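Local coordinates for Lmo0325 protein (PDB 4RYK) that probably binds DNA as a transcriptional regulator of the Rgg type, joining an XRE-like helix-turn-helix domain to an all-helical, TPR-like C-terminal domain, at residues A[80-86]-A[116-120]; A[98-102]-A[120-124]; A[153-159]-A[182-188]; A[161-167]-A[202-206]. All coordinates share one frame; numbering follows the deposited sequence.

Overall arrangement
All four contacts join helices, or a helix and a loop, of an all-helical chain whose C-terminal part belongs to the TPR-like Rgg family. Contact 1 (80-86 with 116-120) and contact 2 (98-102 with 120-124) have centres 8 Å apart; they share Leu120 and helix 113-132, against which helices 82-91 and 95-108 both pack. Contacts 3 and 4 come later and interlock: their segments interleave in sequence, their centres are 11 Å apart, and helices 161-170, 176-193 and 197-216 follow one another. Contact 4 joins contact 1, because Glu162 binds Trp83 and Arg116. Contacts 2 and 3 are the most distant pair, about 26 Å between centres. Contacts 1, 3 and 4 touch the second subunit.

Contact 1 of 4, residues A[80-86]-A[116-120]; sequences DSFWIDF and RKAIL
At the start of helix 82-91, where it lies side by side with helix 113-132, Arg116 crosses to Asp80 and Phe82. The two short helical segments run in the same direction, 1° apart, with axes 12.4 Å from each other. Arg116 is extended from CG to NE and lies along one face of the Phe82 ring: its CD makes a CH-pi contact over that face, 3.9 Å from the centroid, and the guanidinium is tilted only 15° from the ring plane. Beyond the ring, Arg116 NH1 reaches the syn lone pair of Asp80 OD2 at 2.8 Å, close to the guanidinium plane, as the core of a salt bridge; the other two bonds between the groups are weak. Asp80 OD1 accepts from Phe82 N at 2.9 Å, an Asx turn that fixes the carboxylate for the arginine. Glu162 takes Arg116 NE in a second salt bridge and also binds Trp83 NE1, so the guanidinium lies between two acids, which probably balance its charge and fix its rotation. Phe86, with CG anti to the backbone N (chi1 178°), brings CZ to 3.6 Å from Ile119 CG2 and CD1 to 3.7 Å from Leu120 CD2. Trp83 CH2 touches Ile119 CD1 at 3.9 Å. With helix 95-108 between them in sequence, the parallel helices 82-91 and 113-132 are consistent with the pairing of alternate helices in a TPR-like array.

Contact 2 of 4, residues A[98-102]-A[120-124]; sequences MQALL and LHTRI
Leu102 and Leu120 slide past each other from facing helices, Leu120 CD1 pushing up to the Leu102 backbone at CA, 3.7 Å away. This methyl also comes near Leu102 CB, while the other branch, CD2, fills the hollow beside Met98, lying 3.8 Å from Met98 O and close to Met98 CB. Leu120 thus sends one methyl to each of two residues a helical turn apart, and Leu101 CD2 comes near it, the two side chains crossing at about a right angle. Ile124, one turn beyond Leu120, fits the next hollow: its CG1 is 3.6 Å from Met98 CB, and its CD1 reaches the start of Gln99 and the CD2 methyl of Leu102. Helices 95-108 and 113-132 are neighbours in the chain and form an antiparallel helical hairpin, the kind of unit from which TPR-like folds are built; the short axes are 9.9 Å apart and cross at -157°. On the side toward helix 82-91, the selenomethionine Met98, extended beyond CG, runs across to the aliphatic stem of Arg123 and brings SE within 3.3 Å of Arg123 CG. The bends of Arg123 at chi2 and chi3 carry its guanidinium away from helix 95-108. At the other border, Leu102 CD2 sits over a face of the His121 ring, 3.7 Å from its centroid and 18° off the normal, in a CH-pi contact. For Leu102, chi1 of 177° turns CG toward helix 113-132, and the second torsion lays CD2 over the imidazole. Tyr145 stacks with the same His121 ring.

Contact 3 of 4, residues A[153-159]-A[182-188]; sequences LWKMQTW and FYQIMLK
Trp159 lies with one indole face against helix 176-193, where Ile185 and Met186 meet it. Ile185 CG2 stands over the five-membered ring, 3.8 Å from its centroid and 22° off the normal, in a CH-pi contact. Beside the CZ3 corner of the six-membered ring, Met186 CB comes to 3.4 Å from Trp159 CZ3, while Met186 N lies over the same face as Ile185 CG2. This selenomethionine has CG anti to the backbone N (chi1 -176°), and two further bends carry the selenium toward helix 197-216. Leu153 CD2 stands over the rim of the opposite face, so the indole lies between the helix and its own segment. Phe182 extends the apolar layer: Leu153 CB rests over its ring face, 4.0 Å from the centroid, and Phe182 CB touches Trp159 CH2. Phe167 meets the Trp159 ring edge to face from helix 161-170. The 153-159 segment is the connection between helices 143-153 and 161-170, begins with a type II turn from Leu153 to Met156, and is laid against a later helix of the Rgg C-terminal, TPR-like domain. Ile185 CG2 also reaches the backbone, 3.6 Å from Gln157 O. Outside this layer, a water accepts from Trp159 N and donates to Ile185 O, 2.7 Å away. At the exposed rim, Lys188 NZ donates to Gln157 O at 2.8 Å, in the carbonyl plane and at a C=O...N angle of 154°.

Contact 4 of 4, residues A[161-167]-A[202-206]; sequences LEEVRIF and LFCHL
Leu202, Val164 and Leu206 have the most surface buried here, and the two leucines, one turn apart on helix 197-216, both touch Val164 of helix 161-170. Leu202 CD2 does most of the work: it lies 3.8 Å from Val164 CG1 and 4.0 Å from Leu161 CD2, sliding past both side chains in the opposite direction. The same methyl lies loosely over the rim of one face of the Arg165 guanidinium, and Arg165 CG lies close to both branches of Leu202. Val164 divides its branches. CG1, anti to the backbone N (chi1 179°), faces the leucines and comes 4.0 Å from Leu206 CD2, while CG2 reaches Phe203 CZ at 3.5 Å. Phe203 turns one ring face to Val164 CG1, and Leu161 CD2 approaches it obliquely, 3.7 Å from Phe203 CE2. Leu206 CD2 also meets the edge of the Phe167 ring, 4.1 Å from Phe167 CD2, the two side chains crossing at about a right angle. All of these touches are van der Waals contacts between side chains. Helix 176-193 packs beside them through Phe182 on Phe167 and Met186 on Phe203. The second subunit reaches the start of helix 161-170, where its Lys21 forms a salt bridge with Glu163 and its Glu66 accepts from Leu161 N. With axes 10.8 Å apart and 19° from parallel, and helix 176-193 between them in sequence, the pair is consistent with the packing of alternate helices in a TPR-like array.

Contact 1 of 4, residues A[80-86]-A[116-120]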
# COMPACT_ATOMS: atom_id res chain seq x y z
N ASP A 80 -15.73 0.81 -4.88
CA ASP A 80 -16.52 -0.41 -4.79
C ASP A 80 -16.00 -1.16 -3.59
O ASP A 80 -14.86 -1.57 -3.55
CB ASP A 80 -16.36 -1.16 -6.12
CG ASP A 80 -16.92 -2.58 -6.10
OD1 ASP A 80 -17.41 -3.08 -5.08
OD2 ASP A 80 -16.84 -3.20 -7.17
N SER A 81 -16.81 -1.29 -2.56
CA SER A 81 -16.34 -1.86 -1.32
C SER A 81 -16.74 -3.34 -1.19
O SER A 81 -16.69 -3.91 -0.08
CB SER A 81 -16.96 -1.04 -0.18
OG SER A 81 -18.37 -1.02 -0.36
N PHE A 82 -17.14 -3.98 -2.31
CA PHE A 82 -17.56 -5.37 -2.21
C PHE A 82 -16.56 -6.20 -1.44
O PHE A 82 -16.94 -6.89 -0.48
CB PHE A 82 -17.81 -6.02 -3.58
CG PHE A 82 -18.16 -7.48 -3.47
CD1 PHE A 82 -19.45 -7.87 -3.20
CD2 PHE A 82 -17.17 -8.47 -3.62
CE1 PHE A 82 -19.77 -9.22 -3.08
CE2 PHE A 82 -17.49 -9.80 -3.50
CZ PHE A 82 -18.80 -10.19 -3.23
N TRP A 83 -15.30 -6.19 -1.84
CA TRP A 83 -14.35 -7.18 -1.27
C TRP A 83 -14.02 -6.85 0.20
O TRP A 83 -13.90 -7.75 1.03
CB TRP A 83 -13.07 -7.30 -2.11
CG TRP A 83 -13.34 -8.03 -3.41
CD1 TRP A 83 -13.41 -7.51 -4.65
CD2 TRP A 83 -13.64 -9.42 -3.54
NE1 TRP A 83 -13.70 -8.51 -5.57
CE2 TRP A 83 -13.86 -9.68 -4.89
CE3 TRP A 83 -13.74 -10.48 -2.63
CZ2 TRP A 83 -14.20 -10.94 -5.35
CZ3 TRP A 83 -14.07 -11.73 -3.09
CH2 TRP A 83 -14.28 -11.95 -4.44
N ILE A 84 -13.88 -5.57 0.50
CA ILE A 84 -13.71 -5.13 1.89
C ILE A 84 -14.89 -5.63 2.74
O ILE A 84 -14.70 -6.25 3.80
CB ILE A 84 -13.69 -3.60 1.97
CG1 ILE A 84 -12.40 -3.05 1.35
CG2 ILE A 84 -13.86 -3.14 3.41
CD1 ILE A 84 -12.53 -1.63 0.82
N ASP A 85 -16.11 -5.37 2.28
CA ASP A 85 -17.30 -5.76 3.05
C ASP A 85 -17.38 -7.25 3.18
O ASP A 85 -17.68 -7.76 4.24
CB ASP A 85 -18.58 -5.30 2.36
CG ASP A 85 -18.67 -3.81 2.26
OD1 ASP A 85 -18.00 -3.15 3.05
OD2 ASP A 85 -19.39 -3.29 1.37
N PHE A 86 -17.10 -7.95 2.09
CA PHE A 86 -17.27 -9.40 2.11
C PHE A 86 -16.29 -10.07 3.07
O PHE A 86 -16.61 -11.03 3.78
CB PHE A 86 -17.07 -9.97 0.70
CG PHE A 86 -17.17 -11.46 0.64
CD1 PHE A 86 -18.39 -12.10 0.90
CD2 PHE A 86 -16.05 -12.23 0.38
CE1 PHE A 86 -18.50 -13.48 0.87
CE2 PHE A 86 -16.15 -13.62 0.33
CZ PHE A 86 -17.37 -14.24 0.56
N ARG A 116 -19.97 -12.51 -8.30
CA ARG A 116 -19.93 -12.02 -6.92
C ARG A 116 -21.11 -12.52 -6.15
O ARG A 116 -20.98 -12.93 -4.99
CB ARG A 116 -19.86 -10.50 -6.89
CG ARG A 116 -18.49 -10.01 -7.30
CD ARG A 116 -18.41 -8.50 -7.25
NE ARG A 116 -17.07 -7.94 -7.52
CZ ARG A 116 -16.79 -6.65 -7.32
NH1 ARG A 116 -17.74 -5.84 -6.87
NH2 ARG A 116 -15.59 -6.16 -7.60
N LYS A 117 -22.27 -12.52 -6.78
CA LYS A 117 -23.47 -13.09 -6.12
C LYS A 117 -23.32 -14.56 -5.83
O LYS A 117 -23.71 -15.02 -4.77
CB LYS A 117 -24.71 -12.88 -6.96
CG LYS A 117 -25.08 -11.41 -7.00
CD LYS A 117 -26.45 -11.17 -7.61
CE LYS A 117 -26.45 -11.30 -9.11
NZ LYS A 117 -27.34 -10.23 -9.67
N ALA A 118 -22.70 -15.29 -6.76
CA ALA A 118 -22.50 -16.73 -6.52
C ALA A 118 -21.59 -16.94 -5.32
O ALA A 118 -21.79 -17.82 -4.50
CB ALA A 118 -21.96 -17.41 -7.78
N ILE A 119 -20.59 -16.08 -5.18
CA ILE A 119 -19.67 -16.23 -4.05
C ILE A 119 -20.40 -16.04 -2.73
O ILE A 119 -20.28 -16.83 -1.79
CB ILE A 119 -18.46 -15.27 -4.21
CG1 ILE A 119 -17.47 -15.90 -5.20
CG2 ILE A 119 -17.74 -15.05 -2.89
CD1 ILE A 119 -16.52 -14.90 -5.76
N LEU A 120 -21.20 -15.00 -2.68
CA LEU A 120 -21.97 -14.72 -1.52
C LEU A 120 -22.96 -15.86 -1.21
O LEU A 120 -23.09 -16.26 -0.06
CB LEU A 120 -22.73 -13.43 -1.76
CG LEU A 120 -22.12 -12.10 -1.34
CD1 LEU A 120 -22.99 -10.98 -1.86
CD2 LEU A 120 -22.03 -11.98 0.17

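Contact 2 of 4, residues A[98-102]-A[120-124]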
# COMPACT_ATOMS: atom_id res chain seq x y z
N MSE A 98 -24.25 -10.77 5.22
CA MSE A 98 -24.00 -11.21 3.85
C MSE A 98 -25.25 -11.20 3.06
O MSE A 98 -25.24 -10.86 1.87
CB MSE A 98 -23.53 -12.64 3.80
CG MSE A 98 -22.29 -12.74 4.63
SE MSE A 98 -21.29 -14.21 3.85
CE MSE A 98 -19.99 -14.31 5.29
N GLN A 99 -26.36 -11.64 3.68
CA GLN A 99 -27.62 -11.67 2.95
C GLN A 99 -28.04 -10.25 2.54
O GLN A 99 -28.55 -10.03 1.44
CB GLN A 99 -28.71 -12.32 3.79
CG GLN A 99 -30.09 -12.34 3.16
CD GLN A 99 -30.12 -13.22 1.93
OE1 GLN A 99 -29.79 -14.41 1.98
NE2 GLN A 99 -30.51 -12.64 0.81
N ALA A 100 -27.80 -9.28 3.41
CA ALA A 100 -28.06 -7.86 3.09
C ALA A 100 -27.14 -7.36 1.98
O ALA A 100 -27.57 -6.67 1.04
CB ALA A 100 -27.88 -7.01 4.36
N LEU A 101 -25.87 -7.70 2.06
CA LEU A 101 -24.99 -7.38 0.95
C LEU A 101 -25.50 -8.02 -0.34
O LEU A 101 -25.49 -7.39 -1.40
CB LEU A 101 -23.58 -7.81 1.26
CG LEU A 101 -22.58 -7.48 0.17
CD1 LEU A 101 -22.49 -5.99 -0.04
CD2 LEU A 101 -21.23 -8.02 0.54
N LEU A 102 -25.97 -9.25 -0.26
CA LEU A 102 -26.51 -9.92 -1.44
C LEU A 102 -27.75 -9.22 -1.99
O LEU A 102 -27.84 -9.00 -3.18
CB LEU A 102 -26.83 -11.36 -1.13
CG LEU A 102 -27.47 -12.21 -2.22
CD1 LEU A 102 -26.65 -12.18 -3.50
CD2 LEU A 102 -27.58 -13.63 -1.69
N LEU A 120 -21.20 -15.00 -2.68
CA LEU A 120 -21.97 -14.72 -1.52
C LEU A 120 -22.96 -15.86 -1.21
O LEU A 120 -23.09 -16.26 -0.06
CB LEU A 120 -22.73 -13.43 -1.76
CG LEU A 120 -22.12 -12.10 -1.34
CD1 LEU A 120 -22.99 -10.98 -1.86
CD2 LEU A 120 -22.03 -11.98 0.17
N HIS A 121 -23.69 -16.33 -2.22
CA HIS A 121 -24.62 -17.41 -1.99
C HIS A 121 -23.91 -18.60 -1.42
O HIS A 121 -24.39 -19.18 -0.46
CB HIS A 121 -25.26 -17.87 -3.29
CG HIS A 121 -26.49 -17.11 -3.64
ND1 HIS A 121 -26.54 -16.23 -4.70
CD2 HIS A 121 -27.72 -17.12 -3.08
CE1 HIS A 121 -27.76 -15.72 -4.79
NE2 HIS A 121 -28.49 -16.25 -3.82
N THR A 122 -22.77 -18.99 -1.99
CA THR A 122 -22.10 -20.18 -1.50
C THR A 122 -21.67 -19.98 -0.07
O THR A 122 -21.71 -20.93 0.72
CB THR A 122 -20.87 -20.64 -2.31
OG1 THR A 122 -19.83 -19.65 -2.26
CG2 THR A 122 -21.23 -20.88 -3.74
N ARG A 123 -21.24 -18.77 0.26
CA ARG A 123 -20.75 -18.48 1.60
C ARG A 123 -21.91 -18.52 2.57
O ARG A 123 -21.79 -19.02 3.68
CB ARG A 123 -20.01 -17.13 1.60
CG ARG A 123 -19.34 -16.71 2.89
CD ARG A 123 -18.42 -17.75 3.47
NE ARG A 123 -17.18 -17.86 2.75
CZ ARG A 123 -15.98 -17.54 3.25
NH1 ARG A 123 -15.84 -17.08 4.50
NH2 ARG A 123 -14.92 -17.68 2.50
N ILE A 124 -23.07 -18.04 2.15
CA ILE A 124 -24.25 -18.14 3.04
C ILE A 124 -24.72 -19.61 3.24
O ILE A 124 -25.02 -20.00 4.36
CB ILE A 124 -25.41 -17.26 2.55
CG1 ILE A 124 -25.04 -15.76 2.66
CG2 ILE A 124 -26.71 -17.57 3.31
CD1 ILE A 124 -25.75 -14.89 1.64

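Contact 3 of 4, residues A[153-159]-A[182-188]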
# COMPACT_ATOMS: atom_id res chain seq x y z
N LEU A 153 -14.10 -17.87 -14.76
CA LEU A 153 -12.65 -17.95 -14.94
C LEU A 153 -12.20 -18.79 -16.15
O LEU A 153 -11.14 -18.55 -16.71
CB LEU A 153 -12.01 -18.53 -13.70
CG LEU A 153 -12.16 -17.71 -12.40
CD1 LEU A 153 -11.56 -18.50 -11.24
CD2 LEU A 153 -11.47 -16.36 -12.53
N TRP A 154 -12.96 -19.84 -16.46
CA TRP A 154 -12.71 -20.73 -17.62
C TRP A 154 -12.48 -19.94 -18.86
O TRP A 154 -13.21 -18.99 -19.18
CB TRP A 154 -13.94 -21.61 -17.79
CG TRP A 154 -13.92 -22.60 -18.80
CD1 TRP A 154 -12.91 -23.50 -19.03
CD2 TRP A 154 -15.02 -22.97 -19.66
NE1 TRP A 154 -13.29 -24.37 -20.02
CE2 TRP A 154 -14.58 -24.07 -20.43
CE3 TRP A 154 -16.34 -22.48 -19.86
CZ2 TRP A 154 -15.43 -24.72 -21.43
CZ3 TRP A 154 -17.17 -23.09 -20.84
CH2 TRP A 154 -16.70 -24.21 -21.62
N LYS A 155 -11.42 -20.31 -19.54
CA LYS A 155 -11.00 -19.71 -20.83
C LYS A 155 -10.47 -18.26 -20.76
O LYS A 155 -10.13 -17.71 -21.77
CB LYS A 155 -12.09 -19.86 -21.93
CG LYS A 155 -12.30 -21.30 -22.38
CD LYS A 155 -13.38 -21.41 -23.49
CE LYS A 155 -14.78 -21.30 -22.91
NZ LYS A 155 -15.85 -21.51 -23.86
N MSE A 156 -10.39 -17.64 -19.59
CA MSE A 156 -9.71 -16.33 -19.49
C MSE A 156 -8.22 -16.57 -19.52
O MSE A 156 -7.69 -17.52 -18.92
CB MSE A 156 -10.06 -15.60 -18.21
CG MSE A 156 -11.51 -15.21 -18.15
SE MSE A 156 -11.94 -14.17 -16.51
CE MSE A 156 -10.59 -12.81 -16.71
N GLN A 157 -7.52 -15.70 -20.22
CA GLN A 157 -6.09 -15.89 -20.45
C GLN A 157 -5.27 -14.99 -19.57
O GLN A 157 -4.08 -15.25 -19.34
CB GLN A 157 -5.72 -15.54 -21.90
CG GLN A 157 -6.45 -16.30 -22.97
CD GLN A 157 -6.21 -17.78 -22.88
OE1 GLN A 157 -7.01 -18.56 -23.40
NE2 GLN A 157 -5.12 -18.19 -22.22
N THR A 158 -5.87 -13.88 -19.16
CA THR A 158 -5.17 -12.91 -18.32
C THR A 158 -6.16 -12.41 -17.23
O THR A 158 -7.37 -12.26 -17.47
CB THR A 158 -4.59 -11.75 -19.11
OG1 THR A 158 -5.64 -11.07 -19.74
CG2 THR A 158 -3.73 -12.22 -20.21
N TRP A 159 -5.62 -12.25 -16.03
CA TRP A 159 -6.39 -11.93 -14.83
C TRP A 159 -6.03 -10.53 -14.36
O TRP A 159 -4.89 -10.11 -14.49
CB TRP A 159 -6.06 -12.91 -13.76
CG TRP A 159 -6.69 -14.26 -13.89
CD1 TRP A 159 -7.26 -14.81 -14.98
CD2 TRP A 159 -6.71 -15.26 -12.88
NE1 TRP A 159 -7.69 -16.11 -14.71
CE2 TRP A 159 -7.32 -16.42 -13.44
CE3 TRP A 159 -6.29 -15.30 -11.57
CZ2 TRP A 159 -7.55 -17.56 -12.70
CZ3 TRP A 159 -6.47 -16.46 -10.84
CH2 TRP A 159 -7.12 -17.58 -11.41
N PHE A 182 -5.55 -22.90 -13.48
CA PHE A 182 -5.85 -21.54 -13.06
C PHE A 182 -4.65 -20.89 -12.33
O PHE A 182 -4.34 -19.73 -12.54
CB PHE A 182 -7.09 -21.46 -12.15
CG PHE A 182 -8.41 -21.64 -12.85
CD1 PHE A 182 -8.60 -21.28 -14.17
CD2 PHE A 182 -9.47 -22.15 -12.16
CE1 PHE A 182 -9.82 -21.46 -14.80
CE2 PHE A 182 -10.69 -22.35 -12.79
CZ PHE A 182 -10.87 -22.01 -14.11
N TYR A 183 -4.02 -21.65 -11.45
CA TYR A 183 -2.80 -21.23 -10.80
C TYR A 183 -1.72 -20.75 -11.79
O TYR A 183 -1.13 -19.67 -11.59
CB TYR A 183 -2.28 -22.38 -9.91
CG TYR A 183 -0.93 -22.10 -9.27
CD1 TYR A 183 -0.87 -21.44 -8.07
CD2 TYR A 183 0.26 -22.51 -9.84
CE1 TYR A 183 0.36 -21.17 -7.47
CE2 TYR A 183 1.48 -22.25 -9.23
CZ TYR A 183 1.52 -21.58 -8.05
OH TYR A 183 2.71 -21.28 -7.41
N GLN A 184 -1.48 -21.52 -12.85
CA GLN A 184 -0.54 -21.10 -13.90
C GLN A 184 -0.98 -19.78 -14.55
O GLN A 184 -0.21 -18.87 -14.69
CB GLN A 184 -0.28 -22.21 -14.92
CG GLN A 184 0.58 -23.31 -14.31
CD GLN A 184 0.65 -24.61 -15.14
OE1 GLN A 184 0.05 -24.76 -16.23
NE2 GLN A 184 1.40 -25.58 -14.61
N ILE A 185 -2.24 -19.61 -14.85
CA ILE A 185 -2.68 -18.29 -15.35
C ILE A 185 -2.48 -17.15 -14.34
O ILE A 185 -2.02 -16.07 -14.71
CB ILE A 185 -4.16 -18.31 -15.70
CG1 ILE A 185 -4.49 -19.46 -16.66
CG2 ILE A 185 -4.60 -16.98 -16.26
CD1 ILE A 185 -4.24 -19.18 -18.11
N MSE A 186 -2.86 -17.39 -13.07
CA MSE A 186 -2.66 -16.48 -11.91
C MSE A 186 -1.19 -16.07 -11.95
O MSE A 186 -0.86 -14.89 -11.80
CB MSE A 186 -3.11 -17.08 -10.51
CG MSE A 186 -3.18 -16.46 -8.98
SE MSE A 186 -1.24 -16.49 -8.42
CE MSE A 186 -1.56 -18.29 -7.76
N LEU A 187 -0.28 -17.02 -12.10
CA LEU A 187 1.15 -16.67 -12.02
C LEU A 187 1.57 -15.61 -13.03
O LEU A 187 2.40 -14.81 -12.71
CB LEU A 187 2.09 -17.86 -12.16
CG LEU A 187 2.19 -18.80 -10.97
CD1 LEU A 187 3.20 -19.91 -11.30
CD2 LEU A 187 2.58 -18.04 -9.70
N LYS A 188 1.00 -15.61 -14.22
CA LYS A 188 1.33 -14.57 -15.20
C LYS A 188 0.93 -13.18 -14.68
O LYS A 188 1.56 -12.20 -14.95
CB LYS A 188 0.62 -14.81 -16.50
CG LYS A 188 1.00 -16.14 -17.10
CD LYS A 188 0.50 -16.28 -18.53
CE LYS A 188 -0.97 -15.90 -18.66
NZ LYS A 188 -1.54 -16.33 -19.98
O HOH W 1 -2.93 -13.82 -15.79

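Contact 4 of 4, residues A[161-167]-A[202-206]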
# COMPACT_ATOMS: atom_id res chain seq x y z
N LEU A 161 -6.83 -8.20 -10.63
CA LEU A 161 -6.89 -8.65 -9.24
C LEU A 161 -8.25 -9.20 -8.85
O LEU A 161 -8.36 -10.01 -7.93
CB LEU A 161 -6.46 -7.56 -8.29
CG LEU A 161 -5.01 -7.16 -8.51
CD1 LEU A 161 -4.64 -6.04 -7.55
CD2 LEU A 161 -4.02 -8.29 -8.36
N GLU A 162 -9.30 -8.78 -9.54
CA GLU A 162 -10.63 -9.35 -9.30
C GLU A 162 -10.61 -10.89 -9.41
O GLU A 162 -11.17 -11.58 -8.58
CB GLU A 162 -11.63 -8.74 -10.30
CG GLU A 162 -13.04 -9.33 -10.23
CD GLU A 162 -13.78 -8.86 -9.00
OE1 GLU A 162 -13.31 -7.91 -8.31
OE2 GLU A 162 -14.86 -9.37 -8.73
N GLU A 163 -9.95 -11.43 -10.42
CA GLU A 163 -9.94 -12.88 -10.60
C GLU A 163 -9.06 -13.54 -9.58
O GLU A 163 -9.35 -14.64 -9.13
CB GLU A 163 -9.50 -13.25 -12.01
CG GLU A 163 -10.56 -12.97 -13.08
CD GLU A 163 -10.65 -11.47 -13.43
OE1 GLU A 163 -9.60 -10.79 -13.54
OE2 GLU A 163 -11.76 -10.94 -13.59
N VAL A 164 -8.00 -12.85 -9.16
CA VAL A 164 -7.15 -13.34 -8.07
C VAL A 164 -7.99 -13.50 -6.81
O VAL A 164 -7.91 -14.52 -6.12
CB VAL A 164 -5.95 -12.38 -7.77
CG1 VAL A 164 -5.15 -12.93 -6.66
CG2 VAL A 164 -5.04 -12.28 -8.97
N ARG A 165 -8.83 -12.53 -6.51
CA ARG A 165 -9.73 -12.65 -5.35
C ARG A 165 -10.77 -13.73 -5.54
O ARG A 165 -11.07 -14.47 -4.63
CB ARG A 165 -10.43 -11.33 -5.14
CG ARG A 165 -9.49 -10.26 -4.64
CD ARG A 165 -10.13 -8.94 -4.93
NE ARG A 165 -9.37 -8.00 -4.20
CZ ARG A 165 -8.88 -6.86 -4.62
NH1 ARG A 165 -9.11 -6.32 -5.86
NH2 ARG A 165 -8.19 -6.22 -3.68
N ILE A 166 -11.33 -13.83 -6.74
CA ILE A 166 -12.32 -14.86 -6.99
C ILE A 166 -11.70 -16.25 -6.79
O ILE A 166 -12.25 -17.09 -6.06
CB ILE A 166 -12.93 -14.71 -8.39
CG1 ILE A 166 -13.88 -13.51 -8.43
CG2 ILE A 166 -13.68 -15.98 -8.75
CD1 ILE A 166 -14.19 -13.03 -9.83
N PHE A 167 -10.53 -16.44 -7.39
CA PHE A 167 -9.81 -17.70 -7.35
C PHE A 167 -9.57 -18.06 -5.93
O PHE A 167 -9.76 -19.23 -5.54
CB PHE A 167 -8.46 -17.58 -8.02
CG PHE A 167 -7.68 -18.83 -8.01
CD1 PHE A 167 -8.22 -19.98 -8.56
CD2 PHE A 167 -6.39 -18.85 -7.56
CE1 PHE A 167 -7.47 -21.15 -8.62
CE2 PHE A 167 -5.64 -20.00 -7.63
CZ PHE A 167 -6.18 -21.15 -8.14
N LEU A 202 -1.93 -8.96 -1.63
CA LEU A 202 -2.96 -9.95 -2.04
C LEU A 202 -2.33 -11.23 -2.53
O LEU A 202 -2.73 -12.30 -2.14
CB LEU A 202 -3.77 -9.35 -3.13
CG LEU A 202 -4.92 -10.22 -3.62
CD1 LEU A 202 -5.99 -10.36 -2.55
CD2 LEU A 202 -5.50 -9.60 -4.90
N PHE A 203 -1.28 -11.15 -3.37
CA PHE A 203 -0.62 -12.39 -3.75
C PHE A 203 0.01 -13.11 -2.56
O PHE A 203 -0.08 -14.33 -2.48
CB PHE A 203 0.36 -12.15 -4.89
CG PHE A 203 -0.33 -11.99 -6.20
CD1 PHE A 203 -0.74 -13.08 -6.92
CD2 PHE A 203 -0.55 -10.77 -6.72
CE1 PHE A 203 -1.37 -12.95 -8.13
CE2 PHE A 203 -1.19 -10.62 -7.93
CZ PHE A 203 -1.60 -11.70 -8.63
N CYS A 204 0.66 -12.38 -1.64
CA CYS A 204 1.24 -13.00 -0.46
C CYS A 204 0.23 -13.79 0.33
O CYS A 204 0.46 -14.94 0.68
CB CYS A 204 1.89 -11.99 0.48
SG CYS A 204 3.46 -11.31 -0.13
N HIS A 205 -0.89 -13.16 0.59
CA HIS A 205 -1.98 -13.78 1.28
C HIS A 205 -2.47 -15.06 0.56
O HIS A 205 -2.72 -16.08 1.19
CB HIS A 205 -3.10 -12.77 1.35
CG HIS A 205 -4.33 -13.31 1.97
ND1 HIS A 205 -4.47 -13.46 3.33
CD2 HIS A 205 -5.49 -13.75 1.42
CE1 HIS A 205 -5.66 -13.97 3.60
NE2 HIS A 205 -6.30 -14.16 2.46
N LEU A 206 -2.65 -14.98 -0.74
CA LEU A 206 -3.12 -16.14 -1.48
C LEU A 206 -2.06 -17.24 -1.41
O LEU A 206 -2.39 -18.40 -1.18
CB LEU A 206 -3.35 -15.76 -2.92
CG LEU A 206 -3.62 -16.95 -3.86
CD1 LEU A 206 -4.82 -17.74 -3.35
CD2 LEU A 206 -3.86 -16.51 -5.28